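Sulfate adenylyltransferase (Allochromatium vinosum, PDB 4DNX) catalyses the transfer of the adenylyl group of ATP to sulfate, yielding adenosine 5'-phosphosulfate and diphosphate. Local coordinates at residues Gln311-Phe314 / Asp315-Pro319; Ile357-Ser360 / Gly361-Arg365. All blocks are in the same frame, centred on the assembly; numbering follows the deposited sequence.

Interaction 1 of 2, residues Gln311-Phe314 / Asp315-Pro319; sequences QTIF and DDAVP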
loop_
_atom_site.group_PDB
_atom_site.type_symbol
_atom_site.label_atom_id
_atom_site.label_comp_id
_atom_site.label_asym_id
_atom_site.label_seq_id
_atom_site.Cartn_x
_atom_site.Cartn_y
_atom_site.Cartn_z
ATOM N N GLN A 311 -0.518 -8.712 30.375
ATOM C CA GLN A 311 -0.686 -7.343 30.862
ATOM C C GLN A 311 0.361 -7.001 31.933
ATOM O O GLN A 311 0.985 -5.942 31.881
ATOM C CB GLN A 311 -2.094 -7.160 31.440
ATOM C CG GLN A 311 -3.208 -7.463 30.429
ATOM C CD GLN A 311 -4.621 -7.323 31.067
ATOM O OE1 GLN A 311 -4.779 -7.202 32.292
ATOM N NE2 GLN A 311 -5.636 -7.328 30.220
ATOM N N THR A 312 0.557 -7.896 32.899
ATOM C CA THR A 312 1.402 -7.580 34.068
ATOM C C THR A 312 2.915 -7.591 33.761
ATOM O O THR A 312 3.704 -7.054 34.535
ATOM C CB THR A 312 1.094 -8.468 35.283
ATOM O OG1 THR A 312 1.342 -9.843 34.948
ATOM C CG2 THR A 312 -0.371 -8.264 35.719
ATOM N N ILE A 313 3.307 -8.191 32.639
ATOM C CA ILE A 313 4.729 -8.209 32.276
ATOM C C ILE A 313 5.218 -6.746 32.149
ATOM O O ILE A 313 6.397 -6.444 32.377
ATOM C CB ILE A 313 4.970 -8.983 30.952
ATOM C CG1 ILE A 313 6.477 -9.194 30.720
ATOM C CG2 ILE A 313 4.275 -8.314 29.721
ATOM C CD1 ILE A 313 6.788 -10.283 29.676
ATOM N N PHE A 314 4.298 -5.830 31.827
ATOM C CA PHE A 314 4.675 -4.421 31.663
ATOM C C PHE A 314 4.959 -3.710 32.996
ATOM O O PHE A 314 5.627 -2.675 32.996
ATOM C CB PHE A 314 3.607 -3.650 30.840
ATOM C CG PHE A 314 3.572 -4.054 29.403
ATOM C CD1 PHE A 314 2.741 -5.087 29.000
ATOM C CD2 PHE A 314 4.394 -3.443 28.444
ATOM C CE1 PHE A 314 2.701 -5.506 27.692
ATOM C CE2 PHE A 314 4.353 -3.866 27.101
ATOM C CZ PHE A 314 3.512 -4.893 26.726
ATOM N N ASP A 315 4.492 -4.284 34.107
ATOM C CA ASP A 315 4.674 -3.698 35.451
ATOM C C ASP A 315 6.074 -3.911 35.994
ATOM O O ASP A 315 6.660 -3.015 36.607
ATOM C CB ASP A 315 3.700 -4.314 36.466
ATOM C CG ASP A 315 2.255 -3.955 36.193
ATOM O OD1 ASP A 315 1.997 -2.883 35.599
ATOM O OD2 ASP A 315 1.380 -4.752 36.592
ATOM N N ASP A 316 6.601 -5.115 35.796
ATOM C CA ASP A 316 7.851 -5.484 36.449
ATOM C C ASP A 316 8.971 -5.744 35.460
ATOM O O ASP A 316 10.039 -5.130 35.571
ATOM C CB ASP A 316 7.655 -6.690 37.387
ATOM C CG ASP A 316 6.389 -7.489 37.068
ATOM O OD1 ASP A 316 6.134 -7.741 35.869
ATOM O OD2 ASP A 316 5.653 -7.849 38.017
ATOM N N ALA A 317 8.728 -6.625 34.490
ATOM C CA ALA A 317 9.811 -7.122 33.659
ATOM C C ALA A 317 10.310 -6.114 32.625
ATOM O O ALA A 317 11.509 -6.055 32.358
ATOM C CB ALA A 317 9.457 -8.473 32.987
ATOM N N VAL A 318 9.410 -5.340 32.028
ATOM C CA VAL A 318 9.827 -4.406 30.989
ATOM C C VAL A 318 10.509 -3.226 31.696
ATOM O O VAL A 318 9.902 -2.626 32.572
ATOM C CB VAL A 318 8.620 -3.915 30.133
ATOM C CG1 VAL A 318 9.046 -2.804 29.168
ATOM C CG2 VAL A 318 8.025 -5.090 29.351
ATOM N N PRO A 319 11.755 -2.913 31.317
ATOM C CA PRO A 319 12.498 -1.839 31.994
ATOM C C PRO A 319 11.723 -0.527 31.984
ATOM O O PRO A 319 10.961 -0.244 31.033
ATOM C CB PRO A 319 13.774 -1.704 31.159
ATOM C CG PRO A 319 13.875 -2.956 30.367
ATOM C CD PRO A 319 12.470 -3.408 30.128
#
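With chi1 of Ile313 at -170°, CG1 swings to the side of its own carbonyl carbon and reaches Ala317 CB at 3.8 Å; Phe314, its CG set beside the backbone N (chi1 -70°), lies alongside Val318, the two side chains pointing the same way. The residues lie on and just beyond the C-terminal part of helix 309-316, the connecting helix of the beta-alpha-beta unit that runs from strand 291-294 to strand 326-329 in the Rossmann-like sheet. Backbone bonds show how the turn changes here. Asp315 N bonds three residues back to Thr312 O. Ile313 O then takes two N-H groups: a weak bond from Ala317 N and a straighter one, 153° at the hydrogen, from Val318 N at 3.2 Å. One carbonyl is thus shared between N-H groups four and five residues on, the second spacing being wider than that of an alpha helix. Asp315 sends its carboxylate to a salt bridge with Arg329 on strand 326-329, while Ile313 and Val318 both pack on Val278 of helix 274-287. Asp316 OD1 weakly accepts from Ala317 N, and Phe314 CD2 meets Val318 CG2 obliquely at 4.1 Å.

Interaction 2 of 2, residues Ile357-Ser360 / Gly361-Arg365; sequences IQLS and GTRVR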
loop_
_atom_site.group_PDB
_atom_site.type_symbol
_atom_site.label_atom_id
_atom_site.label_comp_id
_atom_site.label_asym_id
_atom_site.label_seq_id
_atom_site.Cartn_x
_atom_site.Cartn_y
_atom_site.Cartn_z
ATOM N N ILE A 357 -25.944 -11.373 28.713
ATOM C CA ILE A 357 -26.150 -12.410 27.716
ATOM C C ILE A 357 -24.783 -12.588 27.069
ATOM O O ILE A 357 -24.077 -11.613 26.757
ATOM C CB ILE A 357 -27.195 -12.021 26.642
ATOM C CG1 ILE A 357 -28.538 -11.639 27.268
ATOM C CG2 ILE A 357 -27.416 -13.169 25.668
ATOM C CD1 ILE A 357 -29.410 -10.858 26.285
ATOM N N GLN A 358 -24.414 -13.850 26.893
ATOM C CA GLN A 358 -23.122 -14.181 26.347
ATOM C C GLN A 358 -23.265 -15.082 25.134
ATOM O O GLN A 358 -24.146 -15.951 25.095
ATOM C CB GLN A 358 -22.285 -14.882 27.407
ATOM C CG GLN A 358 -21.058 -14.077 27.847
ATOM C CD GLN A 358 -20.708 -14.371 29.290
ATOM O OE1 GLN A 358 -21.574 -14.393 30.158
ATOM N NE2 GLN A 358 -19.436 -14.614 29.547
ATOM N N LEU A 359 -22.399 -14.860 24.153
ATOM C CA LEU A 359 -22.379 -15.691 22.947
ATOM C C LEU A 359 -20.964 -15.683 22.406
ATOM O O LEU A 359 -20.427 -14.648 22.051
ATOM C CB LEU A 359 -23.349 -15.170 21.878
ATOM C CG LEU A 359 -23.704 -16.108 20.714
ATOM C CD1 LEU A 359 -24.462 -17.368 21.174
ATOM C CD2 LEU A 359 -24.527 -15.316 19.669
ATOM N N SER A 360 -20.348 -16.849 22.351
ATOM C CA SER A 360 -18.954 -16.891 22.006
ATOM C C SER A 360 -18.714 -16.636 20.516
ATOM O O SER A 360 -19.629 -16.803 19.688
ATOM C CB SER A 360 -18.364 -18.235 22.426
ATOM O OG SER A 360 -18.961 -19.286 21.691
ATOM N N GLY A 361 -17.474 -16.318 20.182
ATOM C CA GLY A 361 -17.048 -16.168 18.790
ATOM C C GLY A 361 -17.271 -17.494 18.058
ATOM O O GLY A 361 -17.608 -17.505 16.882
ATOM N N THR A 362 -17.145 -18.601 18.776
ATOM C CA THR A 362 -17.349 -19.897 18.163
ATOM C C THR A 362 -18.813 -20.063 17.784
ATOM O O THR A 362 -19.120 -20.509 16.670
ATOM C CB THR A 362 -16.881 -21.058 19.089
ATOM O OG1 THR A 362 -15.450 -20.996 19.154
ATOM C CG2 THR A 362 -17.322 -22.422 18.556
ATOM N N ARG A 363 -19.703 -19.753 18.721
ATOM C CA ARG A 363 -21.132 -19.838 18.454
ATOM C C ARG A 363 -21.576 -18.909 17.297
ATOM O O ARG A 363 -22.405 -19.309 16.479
ATOM C CB ARG A 363 -21.950 -19.569 19.711
ATOM C CG ARG A 363 -21.924 -20.710 20.717
ATOM C CD ARG A 363 -22.670 -21.936 20.217
ATOM N NE ARG A 363 -24.098 -21.656 20.117
ATOM C CZ ARG A 363 -24.846 -21.803 19.014
ATOM N NH1 ARG A 363 -24.324 -22.240 17.861
ATOM N NH2 ARG A 363 -26.127 -21.488 19.057
ATOM N N VAL A 364 -21.051 -17.685 17.247
ATOM C CA VAL A 364 -21.341 -16.766 16.135
ATOM C C VAL A 364 -20.958 -17.389 14.773
ATOM O O VAL A 364 -21.753 -17.392 13.833
ATOM C CB VAL A 364 -20.632 -15.390 16.354
ATOM C CG1 VAL A 364 -20.665 -14.517 15.092
ATOM C CG2 VAL A 364 -21.276 -14.649 17.531
ATOM N N ARG A 365 -19.772 -17.982 14.719
ATOM C CA ARG A 365 -19.276 -18.598 13.490
ATOM C C ARG A 365 -20.178 -19.784 13.079
ATOM O O ARG A 365 -20.517 -19.946 11.895
ATOM C CB ARG A 365 -17.843 -19.073 13.716
ATOM C CG ARG A 365 -17.086 -19.453 12.469
ATOM C CD ARG A 365 -16.995 -20.959 12.324
ATOM N NE ARG A 365 -16.392 -21.632 13.488
ATOM C CZ ARG A 365 -16.704 -22.876 13.884
ATOM N NH1 ARG A 365 -17.596 -23.602 13.217
ATOM N NH2 ARG A 365 -16.136 -23.403 14.959
#
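Across Ser360 the backbone passes from the extended conformation of Leu359 into the helical angles that begin at Gly361, and Val364 N closes the first turn on Ser360 O at 3.0 Å. Ser360 is the N-cap: its OG accepts from Arg363 N over 3.1 Å with an angle of 165° at the hydrogen, so the serine supplies both a backbone and a side-chain acceptor to the first turn. The hydroxyl reaches that N-H because chi1 of 65° places OG between the backbone N and the carbonyl carbon. Arg363 CG also lies against Ser360 OG, at 3.4 Å. Leu359 divides its two methyls between successive helix residues: CD1 touches Arg363 CB at 3.6 Å and CD2 touches Val364 CG2 at 3.9 Å, an apolar contact beside the capping bond. The bent Arg363 chain forms a salt bridge through NH1 with Glu366. The Ser-Gly-Thr-x-x-Arg run resembles the ISSTxxR signature that opens a helix in related nucleotidyltransferases. The cap joins strand 356-357, whose Ile357 is backbone-bonded to Tyr335 of strand 333-336, to helix 361-369, where Val364 packs on His205, probably the first histidine of the superfamily's HxxH motif, just before helix 206-219.

How the interactions relate
Interactions 1 and 2 lie in series along the chain: 311-319 covers the last part of a helix and 357-365 the first turn of another. Their centres are 32 Å apart and their nearest atoms about 16 Å, so neither touches the other. Interaction 1 belongs to the crossover helix of the parallel sheet, packed on helix 274-287; interaction 2 is at the surface. Between them the chain forms strand 326-329, which finishes the crossover, and then strands 333-336 and 341-344; strand 356-357 of the same small antiparallel sheet leads into interaction 2. Through Val364 on His205, interaction 2 is probably the nearer of the two to the nucleotide-binding HxxH motif.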